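Local coordinates for protein copper-containing nitrite reductase (Hyphomicrobium denitrificans 1NES1, PDB 6TFO) that probably reduces nitrite to nitric oxide with electrons from a cytochrome c, working as a trimer in which each subunit carries several copper centres, at residues 111-116 and 131-136; 208-213 and 247-252; 370-375 and 406-411. All coordinates share one frame; numbering follows the deposited sequence.

Contact 1. Residues 111-116 and 131-136; sequences GQFDYY and LQVVPG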
loop_
_atom_site.group_PDB
_atom_site.type_symbol
_atom_site.label_atom_id
_atom_site.label_comp_id
_atom_site.label_asym_id
_atom_site.label_seq_id
_atom_site.Cartn_x
_atom_site.Cartn_y
_atom_site.Cartn_z
ATOM N N GLY C 111 -17.537 28.925 -29.685
ATOM C CA GLY C 111 -18.574 28.900 -28.634
ATOM C C GLY C 111 -18.239 27.929 -27.520
ATOM O O GLY C 111 -17.047 27.536 -27.380
ATOM N N GLN C 112 -19.249 27.574 -26.724
ATOM C CA GLN C 112 -19.092 26.649 -25.573
ATOM C C GLN C 112 -19.983 25.434 -25.802
ATOM O O GLN C 112 -21.128 25.616 -26.177
ATOM C CB GLN C 112 -19.422 27.347 -24.256
ATOM C CG GLN C 112 -18.701 28.673 -24.087
ATOM C CD GLN C 112 -18.280 28.916 -22.660
ATOM O OE1 GLN C 112 -17.444 29.765 -22.398
ATOM N NE2 GLN C 112 -18.830 28.148 -21.736
ATOM N N PHE C 113 -19.440 24.242 -25.588
ATOM C CA PHE C 113 -20.073 22.947 -25.932
ATOM C C PHE C 113 -19.824 21.985 -24.779
ATOM O O PHE C 113 -18.675 21.905 -24.340
ATOM C CB PHE C 113 -19.513 22.400 -27.253
ATOM C CG PHE C 113 -19.550 23.394 -28.388
ATOM C CD1 PHE C 113 -20.686 23.546 -29.174
ATOM C CD2 PHE C 113 -18.458 24.203 -28.650
ATOM C CE1 PHE C 113 -20.715 24.472 -30.209
ATOM C CE2 PHE C 113 -18.488 25.124 -29.690
ATOM C CZ PHE C 113 -19.618 25.275 -30.456
ATOM N N ASP C 114 -20.874 21.320 -24.296
ATOM C CA ASP C 114 -20.774 20.327 -23.203
ATOM C C ASP C 114 -20.119 19.072 -23.752
ATOM O O ASP C 114 -20.574 18.578 -24.795
ATOM C CB ASP C 114 -22.136 20.005 -22.589
ATOM C CG ASP C 114 -22.632 21.065 -21.616
ATOM O OD1 ASP C 114 -21.892 22.042 -21.368
ATOM O OD2 ASP C 114 -23.763 20.907 -21.128
ATOM N N TYR C 115 -19.073 18.614 -23.077
ATOM C CA TYR C 115 -18.658 17.196 -23.103
ATOM C C TYR C 115 -19.281 16.528 -21.883
ATOM O O TYR C 115 -19.208 17.109 -20.780
ATOM C CB TYR C 115 -17.139 17.074 -23.179
ATOM C CG TYR C 115 -16.332 17.459 -21.965
ATOM C CD1 TYR C 115 -16.002 16.511 -21.004
ATOM C CD2 TYR C 115 -15.781 18.719 -21.854
ATOM C CE1 TYR C 115 -15.204 16.829 -19.921
ATOM C CE2 TYR C 115 -14.988 19.059 -20.772
ATOM C CZ TYR C 115 -14.704 18.113 -19.801
ATOM O OH TYR C 115 -13.907 18.426 -18.738
ATOM N N TYR C 116 -19.879 15.355 -22.076
ATOM C CA TYR C 116 -20.636 14.650 -21.020
ATOM C C TYR C 116 -20.625 13.142 -21.270
ATOM O O TYR C 116 -20.346 12.694 -22.388
ATOM C CB TYR C 116 -22.061 15.199 -20.980
ATOM C CG TYR C 116 -22.881 14.828 -22.179
ATOM C CD1 TYR C 116 -23.596 13.645 -22.203
ATOM C CD2 TYR C 116 -22.916 15.642 -23.302
ATOM C CE1 TYR C 116 -24.342 13.279 -23.311
ATOM C CE2 TYR C 116 -23.667 15.293 -24.416
ATOM C CZ TYR C 116 -24.373 14.100 -24.427
ATOM O OH TYR C 116 -25.108 13.739 -25.515
ATOM N N LEU C 131 -16.210 22.320 -23.437
ATOM C CA LEU C 131 -15.241 22.639 -24.509
ATOM C C LEU C 131 -15.439 24.106 -24.879
ATOM O O LEU C 131 -16.556 24.451 -25.274
ATOM C CB LEU C 131 -15.532 21.729 -25.702
ATOM C CG LEU C 131 -14.662 21.957 -26.933
ATOM C CD1 LEU C 131 -13.241 21.446 -26.701
ATOM C CD2 LEU C 131 -15.278 21.283 -28.157
ATOM N N GLN C 132 -14.418 24.947 -24.733
ATOM C CA GLN C 132 -14.499 26.353 -25.213
ATOM C C GLN C 132 -13.643 26.510 -26.464
ATOM O O GLN C 132 -12.403 26.378 -26.349
ATOM C CB GLN C 132 -14.087 27.385 -24.170
ATOM C CG GLN C 132 -14.996 28.600 -24.263
ATOM C CD GLN C 132 -14.443 29.847 -23.635
ATOM O OE1 GLN C 132 -13.439 29.825 -22.920
ATOM N NE2 GLN C 132 -15.124 30.948 -23.919
ATOM N N VAL C 133 -14.309 26.786 -27.590
ATOM C CA VAL C 133 -13.694 27.092 -28.913
ATOM C C VAL C 133 -13.688 28.615 -29.098
ATOM O O VAL C 133 -14.772 29.210 -29.248
ATOM C CB VAL C 133 -14.447 26.376 -30.043
ATOM C CG1 VAL C 133 -13.732 26.539 -31.367
ATOM C CG2 VAL C 133 -14.672 24.903 -29.728
ATOM N N VAL C 134 -12.490 29.200 -29.084
ATOM C CA VAL C 134 -12.217 30.662 -29.046
ATOM C C VAL C 134 -11.748 31.095 -30.426
ATOM O O VAL C 134 -11.017 30.363 -31.095
ATOM C CB VAL C 134 -11.162 30.952 -27.966
ATOM C CG1 VAL C 134 -10.276 32.139 -28.299
ATOM C CG2 VAL C 134 -11.818 31.116 -26.604
ATOM N N PRO C 135 -12.146 32.291 -30.915
ATOM C CA PRO C 135 -11.694 32.757 -32.223
ATOM C C PRO C 135 -10.195 33.086 -32.168
ATOM O O PRO C 135 -9.658 33.284 -31.081
ATOM C CB PRO C 135 -12.569 33.988 -32.490
ATOM C CG PRO C 135 -12.893 34.507 -31.109
ATOM C CD PRO C 135 -13.043 33.256 -30.260
ATOM N N GLY C 136 -9.555 33.098 -33.337
ATOM C CA GLY C 136 -8.158 33.530 -33.491
ATOM C C GLY C 136 -7.170 32.429 -33.161
ATOM O O GLY C 136 -7.582 31.397 -32.614
#
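Four backbone hydrogen bonds tie 111-116 to 131-136. G111 and V133 bond to each other in both directions, G111 N to V133 O at 2.8 Å and V133 N back to G111 O; F113 and L131 do the same, with L131 N only 2.7 Å from F113 O. Between these two hydrogen-bonded pairs lies the non-hydrogen-bonded pair Q112 and Q132, where Q112 CA sits 3.4 Å from L131 O in a CA-H...O contact. The strands run antiparallel, with 159° between their directions.

Apolar contacts fill the face that carries F113, L131 and V133. The F113 ring swings beside its own backbone N (chi1 -51°), which carries CE2 to within 3.8 Å of V133 CG2, a methyl that meets the ring obliquely. F113 CB and L131 CB stand 4.3 Å apart. A side chain on G111 would run into F113 CZ on this same face, and the backbone angles there suit a glycine. Further along, the edge of the Y115 ring lies in plane with L131 N, while its hydroxyl is bonded to P58 O.

The polar contact is on the other face. The amides of Q112 and Q132 are turned 66° apart, and although Q112 OE1 comes 3.0 Å from Q132 NE2, the angle is too poor for a hydrogen bond; Q132 OE1, on the same amide, has a weak hydrogen bond to K59.

This is the ladder of a beta hairpin, 111-116 with 128-134, in a plastocyanin-like cupredoxin domain. The connection between its strands brings C117, H122 and M127 to the type 1 copper, whose ligand set H80 completes.

Contact 2. Residues 208-213 and 247-252; sequences VELHLK and TVVTFK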
loop_
_atom_site.group_PDB
_atom_site.type_symbol
_atom_site.label_atom_id
_atom_site.label_comp_id
_atom_site.label_asym_id
_atom_site.label_seq_id
_atom_site.Cartn_x
_atom_site.Cartn_y
_atom_site.Cartn_z
ATOM N N VAL C 208 42.202 16.888 -39.288
ATOM C CA VAL C 208 41.295 17.670 -38.391
ATOM C C VAL C 208 42.078 18.006 -37.122
ATOM O O VAL C 208 42.592 17.054 -36.460
ATOM C CB VAL C 208 39.983 16.917 -38.088
ATOM C CG1 VAL C 208 39.165 17.612 -37.016
ATOM C CG2 VAL C 208 39.142 16.712 -39.349
ATOM N N GLU C 209 42.242 19.310 -36.875
ATOM C CA GLU C 209 42.831 19.897 -35.647
ATOM C C GLU C 209 41.662 20.329 -34.766
ATOM O O GLU C 209 41.108 21.435 -34.990
ATOM C CB GLU C 209 43.739 21.082 -35.976
ATOM C CG GLU C 209 44.315 21.788 -34.762
ATOM C CD GLU C 209 45.042 23.075 -35.115
ATOM O OE1 GLU C 209 44.835 24.093 -34.436
ATOM O OE2 GLU C 209 45.796 23.061 -36.098
ATOM N N LEU C 210 41.263 19.450 -33.846
ATOM C CA LEU C 210 40.070 19.664 -32.995
ATOM C C LEU C 210 40.482 20.301 -31.677
ATOM O O LEU C 210 41.294 19.686 -30.955
ATOM C CB LEU C 210 39.353 18.353 -32.703
ATOM C CG LEU C 210 38.068 18.595 -31.924
ATOM C CD1 LEU C 210 36.881 18.727 -32.867
ATOM C CD2 LEU C 210 37.867 17.502 -30.903
ATOM N N HIS C 211 39.902 21.463 -31.392
ATOM C CA HIS C 211 39.981 22.150 -30.081
ATOM C C HIS C 211 38.649 21.944 -29.352
ATOM O O HIS C 211 37.613 22.395 -29.900
ATOM C CB HIS C 211 40.305 23.625 -30.303
ATOM C CG HIS C 211 41.704 23.861 -30.758
ATOM N ND1 HIS C 211 42.658 24.445 -29.940
ATOM C CD2 HIS C 211 42.323 23.581 -31.923
ATOM C CE1 HIS C 211 43.800 24.527 -30.592
ATOM N NE2 HIS C 211 43.619 24.006 -31.812
ATOM N N LEU C 212 38.654 21.255 -28.204
ATOM C CA LEU C 212 37.466 21.164 -27.307
ATOM C C LEU C 212 37.688 22.039 -26.064
ATOM O O LEU C 212 38.551 21.670 -25.231
ATOM C CB LEU C 212 37.197 19.701 -26.942
ATOM C CG LEU C 212 35.763 19.415 -26.491
ATOM C CD1 LEU C 212 35.378 17.970 -26.778
ATOM C CD2 LEU C 212 35.586 19.722 -25.008
ATOM N N LYS C 213 36.945 23.157 -25.974
ATOM C CA LYS C 213 36.860 24.069 -24.799
ATOM C C LYS C 213 35.642 23.672 -23.952
ATOM O O LYS C 213 34.533 23.781 -24.484
ATOM C CB LYS C 213 36.736 25.530 -25.250
ATOM N N THR C 247 41.248 20.828 -24.465
ATOM C CA THR C 247 42.048 19.743 -25.078
ATOM C C THR C 247 42.118 20.038 -26.570
ATOM O O THR C 247 41.194 20.685 -27.101
ATOM C CB THR C 247 41.490 18.342 -24.792
ATOM O OG1 THR C 247 40.113 18.308 -25.198
ATOM C CG2 THR C 247 41.658 17.969 -23.336
ATOM N N VAL C 248 43.205 19.613 -27.192
ATOM C CA VAL C 248 43.424 19.699 -28.657
ATOM C C VAL C 248 43.812 18.297 -29.106
ATOM O O VAL C 248 44.727 17.732 -28.477
ATOM C CB VAL C 248 44.510 20.731 -29.003
ATOM C CG1 VAL C 248 44.636 20.895 -30.506
ATOM C CG2 VAL C 248 44.253 22.073 -28.338
ATOM N N VAL C 249 43.115 17.736 -30.095
ATOM C CA VAL C 249 43.510 16.446 -30.735
ATOM C C VAL C 249 43.602 16.692 -32.250
ATOM O O VAL C 249 42.809 17.498 -32.765
ATOM C CB VAL C 249 42.524 15.320 -30.355
ATOM C CG1 VAL C 249 41.119 15.580 -30.890
ATOM C CG2 VAL C 249 43.032 13.958 -30.798
ATOM N N THR C 250 44.535 16.047 -32.947
ATOM C CA THR C 250 44.555 15.997 -34.433
ATOM C C THR C 250 44.232 14.568 -34.858
ATOM O O THR C 250 44.721 13.626 -34.193
ATOM C CB THR C 250 45.875 16.520 -35.003
ATOM O OG1 THR C 250 46.805 16.687 -33.935
ATOM C CG2 THR C 250 45.698 17.857 -35.678
ATOM N N PHE C 251 43.414 14.410 -35.894
ATOM C CA PHE C 251 43.106 13.074 -36.474
ATOM C C PHE C 251 42.848 13.224 -37.980
ATOM O O PHE C 251 42.379 14.300 -38.421
ATOM C CB PHE C 251 41.950 12.422 -35.700
ATOM C CG PHE C 251 40.594 13.032 -35.953
ATOM C CD1 PHE C 251 40.187 14.177 -35.286
ATOM C CD2 PHE C 251 39.729 12.478 -36.882
ATOM C CE1 PHE C 251 38.942 14.743 -35.523
ATOM C CE2 PHE C 251 38.492 13.049 -37.131
ATOM C CZ PHE C 251 38.090 14.174 -36.438
ATOM N N LYS C 252 43.179 12.186 -38.750
ATOM C CA LYS C 252 42.981 12.147 -40.224
ATOM C C LYS C 252 41.604 11.545 -40.497
ATOM O O LYS C 252 41.306 10.500 -39.923
ATOM C CB LYS C 252 44.109 11.376 -40.930
ATOM C CG LYS C 252 45.060 12.226 -41.771
ATOM C CD LYS C 252 46.542 11.921 -41.558
ATOM C CE LYS C 252 46.983 10.562 -42.068
ATOM N NZ LYS C 252 47.638 10.645 -43.401
#
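Both methyls of V248 lie over one face of the H211 imidazole: CG1 is 3.7 Å from the ring centroid, 18° off the normal, and CG2 reaches 3.3 Å from H211 ND1. In the plane of that ring, at its edge, are E209 O and E209 OE1; the carboxylate oxygen takes H211 NE2 at 2.9 Å on its anti lone pair, and ND1 is bonded to E246. With both ring nitrogens held, the imidazole is fixed in rotation, and a leucine here would probably leave the E209 and E246 carboxylates without these partners. The F251 ring has V208 over one face, CB 3.9 Å from the centroid and CG1 tight against CE1 at 3.2 Å. F251 stands with CG between its backbone N and carbonyl carbon (chi1 73°), which lays the ring alongside V208.

The V249 and L210 side chains cross on the face shared with V208 and F251, V249 CG1 coming 3.8 Å from L210 CB. Three pairs of backbone bonds, V208 with F251, L210 with V249 and L212 with T247, hold the antiparallel ladder; L210 N to V249 O measures 2.7 Å.

Strand 207-214 is flanked on its other side by 166-181. Strand 246-252 is an edge strand of the sheet within this chain, yet T250 and F251 pair with an antiparallel strand of the second subunit, and T250 OG1 is bonded to G446 of that subunit.

Contact 3. Residues 370-375 and 406-411; sequences IGEIFD and FKLDRG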
loop_
_atom_site.group_PDB
_atom_site.type_symbol
_atom_site.label_atom_id
_atom_site.label_comp_id
_atom_site.label_asym_id
_atom_site.label_seq_id
_atom_site.Cartn_x
_atom_site.Cartn_y
_atom_site.Cartn_z
ATOM N N ILE C 370 6.102 11.702 -44.247
ATOM C CA ILE C 370 4.700 11.451 -44.674
ATOM C C ILE C 370 4.469 12.275 -45.943
ATOM O O ILE C 370 4.798 13.490 -45.916
ATOM C CB ILE C 370 3.702 11.764 -43.535
ATOM C CG1 ILE C 370 4.073 11.038 -42.235
ATOM C CG2 ILE C 370 2.288 11.420 -43.964
ATOM C CD1 ILE C 370 3.099 11.260 -41.095
ATOM N N GLY C 371 4.019 11.624 -47.024
ATOM C CA GLY C 371 3.695 12.283 -48.315
ATOM C C GLY C 371 4.836 12.263 -49.323
ATOM O O GLY C 371 4.627 12.729 -50.459
ATOM N N GLU C 372 5.994 11.723 -48.943
ATOM C CA GLU C 372 7.177 11.574 -49.834
ATOM C C GLU C 372 7.725 10.143 -49.757
ATOM O O GLU C 372 7.333 9.368 -48.842
ATOM C CB GLU C 372 8.269 12.587 -49.486
ATOM C CG GLU C 372 8.217 13.857 -50.332
ATOM C CD GLU C 372 8.497 13.678 -51.813
ATOM O OE1 GLU C 372 8.134 14.596 -52.593
ATOM O OE2 GLU C 372 9.090 12.630 -52.181
ATOM N N ILE C 373 8.553 9.808 -50.754
ATOM C CA ILE C 373 9.304 8.533 -50.890
ATOM C C ILE C 373 10.761 8.919 -51.073
ATOM O O ILE C 373 11.017 9.934 -51.731
ATOM C CB ILE C 373 8.779 7.689 -52.057
ATOM C CG1 ILE C 373 7.244 7.661 -52.049
ATOM C CG2 ILE C 373 9.402 6.295 -52.019
ATOM C CD1 ILE C 373 6.592 6.843 -53.143
ATOM N N PHE C 374 11.665 8.179 -50.455
ATOM C CA PHE C 374 13.107 8.476 -50.553
ATOM C C PHE C 374 13.601 7.994 -51.919
ATOM O O PHE C 374 13.507 6.784 -52.179
ATOM C CB PHE C 374 13.849 7.859 -49.362
ATOM C CG PHE C 374 13.396 8.373 -48.021
ATOM C CD1 PHE C 374 13.141 9.717 -47.837
ATOM C CD2 PHE C 374 13.234 7.515 -46.952
ATOM C CE1 PHE C 374 12.725 10.198 -46.608
ATOM C CE2 PHE C 374 12.816 7.994 -45.725
ATOM C CZ PHE C 374 12.542 9.331 -45.558
ATOM N N ASP C 375 14.036 8.916 -52.787
ATOM C CA ASP C 375 14.619 8.552 -54.102
ATOM C C ASP C 375 15.871 7.728 -53.810
ATOM O O ASP C 375 15.961 6.638 -54.355
ATOM C CB ASP C 375 14.891 9.781 -54.962
ATOM C CG ASP C 375 13.629 10.412 -55.528
ATOM O OD1 ASP C 375 12.646 9.700 -55.684
ATOM O OD2 ASP C 375 13.634 11.622 -55.791
ATOM N N PHE C 406 15.137 13.269 -52.044
ATOM C CA PHE C 406 13.907 13.119 -52.848
ATOM C C PHE C 406 13.686 14.440 -53.581
ATOM O O PHE C 406 14.256 15.482 -53.163
ATOM C CB PHE C 406 12.745 12.713 -51.945
ATOM C CG PHE C 406 12.588 13.597 -50.733
ATOM C CD1 PHE C 406 13.291 13.332 -49.570
ATOM C CD2 PHE C 406 11.759 14.707 -50.772
ATOM C CE1 PHE C 406 13.163 14.154 -48.467
ATOM C CE2 PHE C 406 11.646 15.541 -49.674
ATOM C CZ PHE C 406 12.345 15.258 -48.522
ATOM N N LYS C 407 12.926 14.391 -54.675
ATOM C CA LYS C 407 12.511 15.598 -55.429
ATOM C C LYS C 407 11.130 15.975 -54.933
ATOM O O LYS C 407 10.256 15.087 -54.848
ATOM C CB LYS C 407 12.484 15.412 -56.953
ATOM C CG LYS C 407 12.572 16.717 -57.736
ATOM C CD LYS C 407 12.128 16.650 -59.166
ATOM C CE LYS C 407 12.548 17.875 -59.948
ATOM N NZ LYS C 407 12.617 17.605 -61.403
ATOM N N LEU C 408 10.976 17.252 -54.605
ATOM C CA LEU C 408 9.665 17.840 -54.285
ATOM C C LEU C 408 8.942 18.044 -55.607
ATOM O O LEU C 408 9.126 19.093 -56.234
ATOM C CB LEU C 408 9.892 19.136 -53.510
ATOM C CG LEU C 408 10.482 18.926 -52.119
ATOM C CD1 LEU C 408 10.792 20.263 -51.465
ATOM C CD2 LEU C 408 9.531 18.091 -51.270
ATOM N N ASP C 409 8.192 17.034 -56.021
ATOM C CA ASP C 409 7.413 17.059 -57.282
ATOM C C ASP C 409 6.309 18.108 -57.115
ATOM O O ASP C 409 5.962 18.751 -58.110
ATOM C CB ASP C 409 6.836 15.682 -57.640
ATOM C CG ASP C 409 7.761 14.519 -57.314
ATOM O OD1 ASP C 409 7.762 14.064 -56.144
ATOM O OD2 ASP C 409 8.490 14.099 -58.220
ATOM N N ARG C 410 5.777 18.265 -55.901
ATOM C CA ARG C 410 4.583 19.114 -55.662
ATOM C C ARG C 410 4.568 19.617 -54.213
ATOM O O ARG C 410 5.403 19.164 -53.403
ATOM C CB ARG C 410 3.313 18.327 -55.996
ATOM C CG ARG C 410 3.168 17.006 -55.246
ATOM C CD ARG C 410 1.704 16.764 -54.951
ATOM N NE ARG C 410 1.178 17.847 -54.128
ATOM C CZ ARG C 410 -0.104 18.197 -54.044
ATOM N NH1 ARG C 410 -1.037 17.564 -54.744
ATOM N NH2 ARG C 410 -0.444 19.199 -53.245
ATOM N N GLY C 411 3.643 20.524 -53.920
ATOM C CA GLY C 411 3.590 21.276 -52.656
ATOM C C GLY C 411 2.928 20.471 -51.553
ATOM O O GLY C 411 2.337 19.398 -51.851
HETATM O O HOH W 1 9.036 12.622 -54.665
#
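The E372 side chain runs obliquely past the F406 ring, its carboxylate plane tilted 27° to the ring and its CD 3.6 Å from F406 CD2. It gets there by a bend at chi2 (-65°). E372 CB lies over one ring face, offset toward the rim. The apolar contact proper comes from F374, whose ring lies side by side with F406 and points the same way; F406 CD1 approaches F374 CD1 at 4.0 Å, at the edge of the F374 ring. The backbone of I373 also presses in, I373 O being 3.3 Å from F406 CB.

Hydrogen bonding across the contact is sparse. K407 N donates to D375 OD2 over 3.1 Å, bent, and it arrives from above the carboxylate plane. Within its own segment, E372 OE2 accepts from I373 N, which helps fix the turn of that carboxylate.

The charges face each other awkwardly. E372 OE1 stands 3.6 Å from D409 OD1, the two carboxylate planes nearly parallel, 17° apart, and E372 OE1 is also 3.1 Å from K407 O. Such a gathering of acceptors would be expected to favour a proton on one of the acids. A water lies between the two, though its distances to them are too short to be trusted. Between K407 and D409 the backbone makes an inverse gamma turn centred on L408.

F406 and L408 rest on V352 of strand 351-360, E372 and L408 on Y414 of strand 412-418, and F374 on V404 in the same strand as F406. Past the turn, R410 makes a salt bridge to D440. The third subunit also packs here: its D225 on I370 and its copper-binding H227 on I373.

In the fold
Following the chain from its N terminus, the three contacts come in series; none nests in or crosses another. Contact 1 closes a 14-residue connection inside the N-terminal cupredoxin domain, which holds a type 1 copper of its own, as the next domain also does. Contact 2 then closes a 33-residue excursion in that next cupredoxin domain, pairing strands 207-214 and 246-252 at the edge of its sheet. Contact 3 closes a further 30 residues, tying 370-375, where the chain turns a corner at its last residue, to the end of strand 400-407 in the last domain. Contacts 1 and 2 lie on opposite sides of the chain's centre, their own centres about 58 Å apart. Contacts 2 and 3 each meet another subunit.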